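Local coordinates for uncharacterized protein (Plasmodium falciparum, PDB 1ZSO), which is of unknown function but belongs to the UPF0587 family of eukaryotic CXXC-motif proteins, whose members are thought to bind zinc, at residues 21-26 / 152-157; 30-35 / 121-126; 88-93 / 103-108; 127-132 / 148-153. One frame throughout, in Å; residues are numbered along the deposited sequence.

How the interactions relate
The four contacts illustrate how chemistry follows burial in an all-beta protein. Interactions 2 and 3 are buried near the middle of the chain and rest on aromatic rings, each backed by a backbone N-H bond; W34 of the first packs on C91, A105 and F107 of the second. Interaction 1 is partly buried and mixes a backbone ladder pair with aliphatic packing. Interaction 4 is a surface contact between two turns, held by a selenomethionine methyl and a lysine chain over a histidine ring. Interactions 1 and 4 share M152 and C153 on strand 152-163, their centres about 9 Å apart. Strands 23-27, 92-94 and 123-127 belong to one four-stranded sheet, tying interactions 1, 2 and 3 together.

Interaction 1: residues 21-26 / 152-157; sequences ENVKRL and MCVGIY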
# COMPACT_ATOMS: atom_id res chain seq x y z
N GLU B 21 34.22 -5.95 3.62
CA GLU B 21 35.54 -5.49 3.24
C GLU B 21 35.55 -3.96 3.38
O GLU B 21 34.90 -3.24 2.62
CB GLU B 21 35.88 -5.96 1.82
CG GLU B 21 37.09 -5.28 1.19
CD GLU B 21 38.45 -5.88 1.59
OE1 GLU B 21 38.51 -6.73 2.52
OE2 GLU B 21 39.46 -5.46 0.94
N ASN B 22 36.27 -3.47 4.38
CA ASN B 22 36.55 -2.05 4.48
C ASN B 22 35.26 -1.22 4.66
O ASN B 22 35.18 -0.04 4.30
CB ASN B 22 37.41 -1.62 3.29
CG ASN B 22 38.87 -2.01 3.47
OD1 ASN B 22 39.28 -2.35 4.56
ND2 ASN B 22 39.64 -1.95 2.43
N VAL B 23 34.27 -1.87 5.26
CA VAL B 23 32.97 -1.26 5.60
C VAL B 23 32.83 -1.03 7.10
O VAL B 23 33.13 -1.89 7.89
CB VAL B 23 31.81 -2.19 5.16
CG1 VAL B 23 30.48 -1.69 5.68
CG2 VAL B 23 31.77 -2.32 3.64
N LYS B 24 32.36 0.13 7.49
CA LYS B 24 32.19 0.40 8.91
C LYS B 24 30.75 0.05 9.31
O LYS B 24 30.49 -0.55 10.35
CB LYS B 24 32.59 1.84 9.25
CG LYS B 24 32.22 2.27 10.65
CD LYS B 24 33.28 3.16 11.28
CE LYS B 24 33.15 3.11 12.82
NZ LYS B 24 34.42 3.43 13.58
N ARG B 25 29.81 0.37 8.43
CA ARG B 25 28.43 -0.01 8.64
C ARG B 25 27.67 0.03 7.33
O ARG B 25 27.97 0.83 6.43
CB ARG B 25 27.73 0.90 9.68
CG ARG B 25 27.87 2.39 9.37
CD ARG B 25 26.79 3.26 10.03
NE ARG B 25 27.13 4.67 9.88
CZ ARG B 25 26.28 5.70 9.89
NH1 ARG B 25 24.96 5.54 10.04
NH2 ARG B 25 26.76 6.93 9.74
N LEU B 26 26.72 -0.88 7.25
CA LEU B 26 25.71 -0.94 6.23
C LEU B 26 24.44 -0.57 6.96
O LEU B 26 24.25 -0.98 8.11
CB LEU B 26 25.63 -2.36 5.69
CG LEU B 26 24.48 -2.81 4.81
CD1 LEU B 26 24.41 -2.18 3.38
CD2 LEU B 26 24.57 -4.31 4.74
N MSE B 152 41.13 2.39 -2.02
CA MSE B 152 40.68 1.31 -1.13
C MSE B 152 39.42 0.65 -1.63
O MSE B 152 38.41 1.31 -1.82
CB MSE B 152 40.45 1.87 0.29
CG MSE B 152 39.87 0.87 1.29
SE MSE B 152 39.83 1.60 3.14
CE MSE B 152 38.11 2.57 3.10
N CYS B 153 39.46 -0.66 -1.82
CA CYS B 153 38.27 -1.40 -2.21
C CYS B 153 37.36 -1.51 -0.99
O CYS B 153 37.80 -1.80 0.14
CB CYS B 153 38.61 -2.81 -2.75
SG CYS B 153 39.62 -2.94 -4.34
N VAL B 154 36.07 -1.29 -1.24
CA VAL B 154 35.02 -1.42 -0.23
C VAL B 154 33.96 -2.37 -0.77
O VAL B 154 33.51 -2.21 -1.87
CB VAL B 154 34.38 -0.06 0.03
CG1 VAL B 154 33.41 -0.15 1.13
CG2 VAL B 154 35.45 0.95 0.34
N GLY B 155 33.57 -3.38 0.00
CA GLY B 155 32.71 -4.43 -0.53
C GLY B 155 31.76 -5.07 0.48
O GLY B 155 32.02 -5.12 1.68
N ILE B 156 30.65 -5.56 -0.03
CA ILE B 156 29.72 -6.35 0.76
C ILE B 156 29.43 -7.61 -0.06
O ILE B 156 28.96 -7.52 -1.20
CB ILE B 156 28.41 -5.58 1.06
CG1 ILE B 156 28.70 -4.49 2.08
CG2 ILE B 156 27.31 -6.54 1.61
CD1 ILE B 156 27.83 -3.30 1.93
N TYR B 157 29.76 -8.76 0.53
CA TYR B 157 29.73 -10.01 -0.20
C TYR B 157 28.81 -11.00 0.48
O TYR B 157 28.66 -11.00 1.70
CB TYR B 157 31.13 -10.63 -0.23
CG TYR B 157 32.15 -9.85 -1.02
CD1 TYR B 157 32.48 -10.22 -2.32
CD2 TYR B 157 32.80 -8.74 -0.46
CE1 TYR B 157 33.40 -9.52 -3.05
CE2 TYR B 157 33.74 -7.99 -1.21
CZ TYR B 157 34.03 -8.39 -2.50
OH TYR B 157 34.98 -7.71 -3.27
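E21 and G155 form a hydrogen-bonded antiparallel pair, with E21 N giving to G155 O at 3.0 Å and G155 N returning a bond to E21 O at 2.9 Å. The next residue, N22, breaks the ladder with a left-handed backbone, and its side chain takes over where the backbone leaves off. Its CG stands beside its own N and anti to the carbonyl carbon (chi1 -78°), which carries ND2 to C153 O at 2.9 Å. That bond lies in the plane of the C153 carbonyl, and the amide crosses M152, a selenomethionine, obliquely, close to its CG and SE.

V23 then turns inward. Its CG2 branch does the touching, lying 3.4 Å from G155 O and 3.7 Å from V154 CG1, and the two valines cross at about a right angle. After a corner at K24, L26 meets I156 through the tips of their chains, CD1 to CD1 at 3.9 Å. R25 faces the other way and forms a salt bridge with E126, and K24 and R25 together oppose that residue in a classic beta bulge. The arrangement is typical of a strand that leaves one antiparallel sheet, bends, and enters a second sheet packed against it.

Interaction 2: residues 30-35 / 121-126; sequences DEYLWI and NNFIVE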
# COMPACT_ATOMS: atom_id res chain seq x y z
N ASP B 30 14.86 6.25 6.29
CA ASP B 30 13.39 6.25 6.25
C ASP B 30 12.84 6.03 4.86
O ASP B 30 11.70 5.59 4.72
CB ASP B 30 12.85 7.56 6.79
CG ASP B 30 12.93 7.65 8.30
OD1 ASP B 30 13.47 6.72 8.92
OD2 ASP B 30 12.44 8.67 8.87
N GLU B 31 13.63 6.38 3.85
CA GLU B 31 13.30 6.15 2.45
C GLU B 31 13.37 4.65 2.08
O GLU B 31 12.85 4.25 1.05
CB GLU B 31 14.24 6.96 1.52
CG GLU B 31 14.36 8.47 1.81
CD GLU B 31 15.48 9.19 0.98
OE1 GLU B 31 15.69 8.82 -0.21
OE2 GLU B 31 16.13 10.14 1.51
N TYR B 32 14.00 3.83 2.90
CA TYR B 32 14.23 2.47 2.51
C TYR B 32 12.91 1.80 2.07
O TYR B 32 11.85 1.88 2.73
CB TYR B 32 14.93 1.65 3.62
CG TYR B 32 15.26 0.26 3.15
CD1 TYR B 32 16.35 0.03 2.35
CD2 TYR B 32 14.40 -0.80 3.39
CE1 TYR B 32 16.62 -1.25 1.86
CE2 TYR B 32 14.64 -2.05 2.91
CZ TYR B 32 15.78 -2.28 2.15
OH TYR B 32 16.01 -3.54 1.64
N LEU B 33 13.01 1.12 0.93
CA LEU B 33 11.86 0.42 0.36
C LEU B 33 11.79 -1.02 0.80
O LEU B 33 12.55 -1.86 0.28
CB LEU B 33 11.89 0.46 -1.17
CG LEU B 33 10.54 0.01 -1.70
CD1 LEU B 33 9.49 0.97 -1.18
CD2 LEU B 33 10.52 -0.02 -3.22
N TRP B 34 10.88 -1.34 1.74
CA TRP B 34 10.70 -2.76 2.16
C TRP B 34 9.86 -3.49 1.13
O TRP B 34 8.84 -2.95 0.64
CB TRP B 34 10.05 -2.86 3.54
CG TRP B 34 10.86 -2.25 4.57
CD1 TRP B 34 10.73 -1.01 5.07
CD2 TRP B 34 12.00 -2.83 5.20
NE1 TRP B 34 11.69 -0.78 6.02
CE2 TRP B 34 12.49 -1.89 6.11
CE3 TRP B 34 12.62 -4.08 5.13
CZ2 TRP B 34 13.61 -2.13 6.90
CZ3 TRP B 34 13.74 -4.30 5.89
CH2 TRP B 34 14.21 -3.35 6.78
N ILE B 35 10.33 -4.69 0.78
CA ILE B 35 9.76 -5.54 -0.28
C ILE B 35 9.63 -6.97 0.25
O ILE B 35 10.56 -7.56 0.85
CB ILE B 35 10.60 -5.47 -1.55
CG1 ILE B 35 10.79 -4.00 -1.94
CG2 ILE B 35 9.93 -6.22 -2.71
CD1 ILE B 35 11.84 -3.78 -2.96
N ASN B 121 17.59 -1.41 -3.37
CA ASN B 121 18.82 -0.68 -3.68
C ASN B 121 18.83 0.71 -3.11
O ASN B 121 19.28 1.64 -3.76
CB ASN B 121 19.11 -0.70 -5.18
CG ASN B 121 17.88 -0.94 -6.01
OD1 ASN B 121 17.66 -2.05 -6.52
ND2 ASN B 121 17.03 0.10 -6.12
N ASN B 122 18.29 0.88 -1.91
CA ASN B 122 18.46 2.14 -1.21
C ASN B 122 19.26 1.93 0.07
O ASN B 122 19.00 2.59 1.07
CB ASN B 122 17.14 2.92 -0.85
CG ASN B 122 15.87 2.41 -1.53
OD1 ASN B 122 15.39 1.29 -1.29
ND2 ASN B 122 15.23 3.31 -2.26
N PHE B 123 20.24 1.05 0.07
CA PHE B 123 21.09 0.94 1.26
C PHE B 123 22.12 2.04 1.23
O PHE B 123 22.34 2.66 0.21
CB PHE B 123 21.78 -0.41 1.37
CG PHE B 123 20.86 -1.54 1.68
CD1 PHE B 123 20.51 -1.80 2.99
CD2 PHE B 123 20.34 -2.34 0.67
CE1 PHE B 123 19.66 -2.83 3.30
CE2 PHE B 123 19.51 -3.38 0.97
CZ PHE B 123 19.17 -3.64 2.30
N ILE B 124 22.70 2.30 2.39
CA ILE B 124 23.72 3.31 2.58
C ILE B 124 24.88 2.54 3.21
O ILE B 124 24.68 1.65 4.04
CB ILE B 124 23.24 4.48 3.48
CG1 ILE B 124 21.89 5.01 2.98
CG2 ILE B 124 24.31 5.63 3.54
CD1 ILE B 124 21.26 6.11 3.85
N VAL B 125 26.08 2.85 2.74
CA VAL B 125 27.28 2.30 3.32
C VAL B 125 28.24 3.42 3.71
O VAL B 125 28.44 4.37 2.95
CB VAL B 125 27.96 1.36 2.36
CG1 VAL B 125 29.38 1.13 2.80
CG2 VAL B 125 27.17 0.06 2.26
N GLU B 126 28.81 3.30 4.90
CA GLU B 126 29.96 4.11 5.30
C GLU B 126 31.15 3.17 5.27
O GLU B 126 31.02 2.05 5.75
CB GLU B 126 29.79 4.69 6.71
CG GLU B 126 30.94 5.67 7.08
CD GLU B 126 30.72 6.36 8.40
OE1 GLU B 126 29.82 5.92 9.15
OE2 GLU B 126 31.45 7.35 8.68
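A buried aromatic contact, backed by one polar bond, joins the lead-in to strand 34-40 of the three-stranded sheet with the start of strand 123-127 of the four-stranded one. Y32 swings its ring out with CG opposite its backbone N (chi1 -175°), bringing CE1 over one face of F123, toward the rim, 3.5 Å from F123 CZ. The rings are neither stacked nor edge-to-face: their planes stand 52° apart with centroids separated by 4.8 Å. Y32 OH passes 3.2 Å from F123 CZ and is itself fixed by a hydrogen bond with S120 N.

The other half of the contact is an amide. N122 OD1 accepts L33 N at 3.3 Å, a long bond, straight at the hydrogen but with the donor well above the carbonyl plane; S120 OG bonds to the same oxygen. N122 O, meanwhile, lies at the edge of the Y32 ring, 3.9 Å from CD1, and W34 offers the face of its indole to Y32 CD2. Y79 of the second subunit packs on both L33 and N122. This is typical of an aromatic cluster at the junction of two beta sheets, with an asparagine side chain bonding to a loop backbone beside the dimer interface.

Interaction 3: residues 88-93 / 103-108; sequences KNSCSY and DFASFE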
# COMPACT_ATOMS: atom_id res chain seq x y z
N LYS B 88 16.20 0.37 18.85
CA LYS B 88 17.35 1.25 18.70
C LYS B 88 18.48 0.48 18.01
O LYS B 88 18.59 -0.75 18.13
CB LYS B 88 17.76 1.90 20.05
CG LYS B 88 18.89 1.25 20.82
CD LYS B 88 18.44 -0.01 21.54
CE LYS B 88 19.63 -0.87 21.92
NZ LYS B 88 20.74 -0.04 22.44
N ASN B 89 19.28 1.21 17.26
CA ASN B 89 20.18 0.63 16.25
C ASN B 89 19.53 -0.49 15.42
O ASN B 89 20.17 -1.48 15.08
CB ASN B 89 21.46 0.12 16.88
CG ASN B 89 21.97 1.03 17.98
OD1 ASN B 89 22.48 2.13 17.73
ND2 ASN B 89 21.85 0.56 19.20
N SER B 90 18.26 -0.32 15.10
CA SER B 90 17.63 -1.11 14.07
C SER B 90 18.34 -0.75 12.76
O SER B 90 18.94 0.31 12.63
CB SER B 90 16.13 -0.76 14.02
OG SER B 90 15.37 -1.63 13.17
N CYS B 91 18.29 -1.66 11.80
CA CYS B 91 18.67 -1.38 10.44
C CYS B 91 20.11 -0.97 10.28
O CYS B 91 20.39 -0.14 9.43
CB CYS B 91 17.79 -0.28 9.85
SG CYS B 91 16.09 -0.77 9.65
N SER B 92 21.01 -1.55 11.07
CA SER B 92 22.43 -1.29 10.99
C SER B 92 23.20 -2.63 11.14
O SER B 92 22.82 -3.47 11.93
CB SER B 92 22.86 -0.30 12.10
OG SER B 92 24.13 0.28 11.83
N TYR B 93 24.25 -2.81 10.34
CA TYR B 93 25.15 -3.96 10.44
C TYR B 93 26.56 -3.41 10.37
O TYR B 93 26.92 -2.65 9.48
CB TYR B 93 24.84 -4.91 9.29
CG TYR B 93 25.48 -6.30 9.32
CD1 TYR B 93 24.94 -7.31 10.08
CD2 TYR B 93 26.58 -6.60 8.50
CE1 TYR B 93 25.48 -8.57 10.06
CE2 TYR B 93 27.15 -7.87 8.48
CZ TYR B 93 26.61 -8.85 9.26
OH TYR B 93 27.17 -10.12 9.25
N ASP B 103 20.03 -9.53 13.88
CA ASP B 103 18.74 -8.92 13.73
C ASP B 103 18.88 -7.57 13.07
O ASP B 103 19.69 -6.75 13.51
CB ASP B 103 18.06 -8.78 15.10
CG ASP B 103 17.58 -10.13 15.66
OD1 ASP B 103 17.68 -11.13 14.92
OD2 ASP B 103 17.09 -10.17 16.82
N PHE B 104 18.11 -7.35 12.02
CA PHE B 104 18.22 -6.15 11.23
C PHE B 104 17.00 -5.26 11.39
O PHE B 104 17.12 -4.04 11.45
CB PHE B 104 18.42 -6.50 9.75
CG PHE B 104 18.86 -5.33 8.91
CD1 PHE B 104 20.14 -4.83 9.01
CD2 PHE B 104 17.96 -4.70 8.05
CE1 PHE B 104 20.53 -3.73 8.28
CE2 PHE B 104 18.36 -3.60 7.31
CZ PHE B 104 19.64 -3.10 7.44
N ALA B 105 15.81 -5.86 11.41
CA ALA B 105 14.57 -5.10 11.48
C ALA B 105 13.46 -6.00 11.99
O ALA B 105 13.41 -7.19 11.63
CB ALA B 105 14.22 -4.54 10.12
N SER B 106 12.57 -5.47 12.82
CA SER B 106 11.43 -6.25 13.29
C SER B 106 10.12 -5.64 12.78
O SER B 106 10.03 -4.41 12.60
CB SER B 106 11.42 -6.32 14.81
OG SER B 106 12.74 -6.33 15.31
N PHE B 107 9.12 -6.51 12.58
CA PHE B 107 7.77 -6.10 12.16
C PHE B 107 6.66 -6.79 12.95
O PHE B 107 6.71 -8.00 13.16
CB PHE B 107 7.55 -6.41 10.69
CG PHE B 107 8.64 -5.89 9.79
CD1 PHE B 107 9.81 -6.60 9.62
CD2 PHE B 107 8.49 -4.69 9.13
CE1 PHE B 107 10.81 -6.12 8.84
CE2 PHE B 107 9.51 -4.21 8.34
CZ PHE B 107 10.65 -4.92 8.18
N GLU B 108 5.66 -6.01 13.37
CA GLU B 108 4.39 -6.58 13.83
C GLU B 108 3.49 -6.82 12.65
O GLU B 108 3.13 -5.91 11.92
CB GLU B 108 3.63 -5.63 14.76
CG GLU B 108 4.21 -5.55 16.13
CD GLU B 108 3.47 -4.54 17.01
OE1 GLU B 108 2.32 -4.14 16.64
OE2 GLU B 108 4.03 -4.15 18.06
O HOH W 1 13.49 -3.02 14.09
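S90 opens the contact through its hydroxyl, which lies opposite its own backbone N (chi1 -171°), a torsion that brings OG to the F104-A105 backbone. There OG comes within 3.4 Å of F104 O, a weak bond at most, since a water may compete for the proton. OG lies a doubtfully short 2.5 Å from that water, which accepts a hydrogen bond from S106 N, and a bridge appears to run from the loop to the strand two residues beyond F104.

C91 carries most of the contact. Its left-handed backbone directs its N at F104 O, 2.7 Å away and in the plane of that carbonyl. The same turn lays its CA over one face of the F104 ring, 3.7 Å from the centroid and 15° off the normal, a clear CH-pi contact. SG stands obliquely to the ring and touches A105 CB at 4.2 Å, and C91 also packs against C28, W34 and F84. Next, the peptide leading into S92 crosses the ring's rim, where S92 N is 3.6 Å from F104 CE1. Y93 brings its N to the ring edge, near its plane, while its hydroxyl bonds to E100 O and A18 N.

The phenyl ring is thus lodged beneath the C91-S92 peptide. On its own strand, F104 together with A105 faces V14 as a classic beta bulge. The arrangement is characteristic of a loop that lies over a bulged strand of the six-stranded sheet and then leads into strand 92-94 of the four-stranded one, with C28 packed on the buried C91.

Interaction 4: residues 127-132 / 148-153; sequences DTKGKL and EEHEMC
M152 and K129 meet at the tight end of this contact, where the selenomethionine methyl CE presses on K129 CG at 3.3 Å, closer than carbons usually sit. The M152 chain runs extended to SE, then bends at its last torsion (chi3 86°), which sets CE against the side chains of D127, T128 and K129, on the flank of the turn. It also lies 3.5 Å from T128 OG1 and 3.6 Å from D127 CG, so three consecutive residues touch one methyl group.

D127 steadies the turn that carries these side chains. Its OD1 receives K131 N at 3.2 Å from above the carboxylate plane and, more weakly, K129 N, while OD2 bonds to Y133 OH and N147 ND2. These partners fix the carboxylate's orientation beside the methyl.

Toward solvent the contact loosens. K129 lays its aliphatic chain over the imidazole of H150, CD sitting above the ring centroid at 3.6 Å, a CH-pi contact. E149 OE1 lies against the opposite face, and the K129 ammonium runs on beyond the ring, its NZ 5.3 Å from H150 NE2. Both side chains are exposed.

The backbone of 127-131, a type I turn from D127 to G130 whose last residue has a positive phi, closes a hairpin; E151 and M152 opposite N147 form a G1 beta bulge closing another. Two hairpin tips from adjacent sheets are packed side by side at the surface.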
# COMPACT_ATOMS: atom_id res chain seq x y z
N ASP B 127 32.28 3.60 4.71
CA ASP B 127 33.50 2.77 4.76
C ASP B 127 34.37 3.20 5.93
O ASP B 127 34.04 4.16 6.60
CB ASP B 127 34.27 2.79 3.43
CG ASP B 127 34.89 4.16 3.09
OD1 ASP B 127 35.23 4.97 3.98
OD2 ASP B 127 35.07 4.41 1.89
N THR B 128 35.46 2.47 6.18
CA THR B 128 36.25 2.67 7.37
C THR B 128 36.97 4.03 7.38
O THR B 128 37.37 4.52 8.45
CB THR B 128 37.29 1.52 7.58
OG1 THR B 128 38.06 1.34 6.39
CG2 THR B 128 36.59 0.21 7.99
N LYS B 129 37.09 4.64 6.20
CA LYS B 129 37.64 5.99 6.06
C LYS B 129 36.54 7.05 6.08
O LYS B 129 36.78 8.21 5.77
CB LYS B 129 38.42 6.09 4.75
CG LYS B 129 39.60 5.12 4.65
CD LYS B 129 40.76 5.56 5.53
CE LYS B 129 41.92 4.58 5.45
NZ LYS B 129 42.60 4.42 6.78
N GLY B 130 35.32 6.62 6.42
CA GLY B 130 34.24 7.55 6.74
C GLY B 130 33.41 8.10 5.59
O GLY B 130 32.52 8.92 5.83
N LYS B 131 33.65 7.67 4.36
CA LYS B 131 32.88 8.21 3.24
C LYS B 131 31.68 7.32 2.96
O LYS B 131 31.70 6.12 3.22
CB LYS B 131 33.74 8.41 1.99
CG LYS B 131 33.73 7.32 1.00
CD LYS B 131 32.96 7.70 -0.23
CE LYS B 131 33.87 8.16 -1.36
NZ LYS B 131 33.42 7.49 -2.64
N LEU B 132 30.62 7.96 2.47
CA LEU B 132 29.31 7.34 2.41
C LEU B 132 28.96 7.00 0.99
O LEU B 132 29.28 7.74 0.06
CB LEU B 132 28.27 8.30 2.98
CG LEU B 132 28.46 8.68 4.45
CD1 LEU B 132 27.63 9.88 4.77
CD2 LEU B 132 28.05 7.54 5.33
N GLU B 148 38.62 6.22 -3.98
CA GLU B 148 39.68 6.82 -4.76
C GLU B 148 40.62 7.62 -3.86
O GLU B 148 41.83 7.68 -4.11
CB GLU B 148 39.11 7.78 -5.82
CG GLU B 148 38.00 7.22 -6.71
CD GLU B 148 38.49 6.40 -7.90
OE1 GLU B 148 39.49 6.77 -8.56
OE2 GLU B 148 37.83 5.39 -8.19
N GLU B 149 40.05 8.27 -2.84
CA GLU B 149 40.82 9.14 -1.93
C GLU B 149 41.96 8.37 -1.27
O GLU B 149 43.10 8.86 -1.21
CB GLU B 149 39.91 9.73 -0.85
CG GLU B 149 39.82 11.25 -0.82
CD GLU B 149 40.50 11.85 0.41
OE1 GLU B 149 41.07 11.08 1.21
OE2 GLU B 149 40.47 13.08 0.58
N HIS B 150 41.66 7.17 -0.77
CA HIS B 150 42.65 6.34 -0.09
C HIS B 150 43.00 5.09 -0.90
O HIS B 150 43.67 4.21 -0.39
CB HIS B 150 42.15 5.92 1.30
CG HIS B 150 41.78 7.06 2.20
ND1 HIS B 150 40.53 7.66 2.17
CD2 HIS B 150 42.47 7.69 3.18
CE1 HIS B 150 40.48 8.62 3.09
NE2 HIS B 150 41.64 8.65 3.71
N GLU B 151 42.54 5.01 -2.15
CA GLU B 151 42.81 3.86 -3.02
C GLU B 151 42.42 2.51 -2.36
O GLU B 151 43.24 1.60 -2.19
CB GLU B 151 44.28 3.88 -3.49
CG GLU B 151 44.45 4.76 -4.74
CD GLU B 151 45.82 5.42 -4.88
OE1 GLU B 151 46.85 4.71 -4.90
OE2 GLU B 151 45.85 6.67 -5.02
N MSE B 152 41.13 2.39 -2.02
CA MSE B 152 40.68 1.31 -1.13
C MSE B 152 39.42 0.65 -1.63
O MSE B 152 38.41 1.31 -1.82
CB MSE B 152 40.45 1.87 0.29
CG MSE B 152 39.87 0.87 1.29
SE MSE B 152 39.83 1.60 3.14
CE MSE B 152 38.11 2.57 3.10
N CYS B 153 39.46 -0.66 -1.82
CA CYS B 153 38.27 -1.40 -2.21
C CYS B 153 37.36 -1.51 -0.99
O CYS B 153 37.80 -1.80 0.14
CB CYS B 153 38.61 -2.81 -2.75
SG CYS B 153 39.62 -2.94 -4.34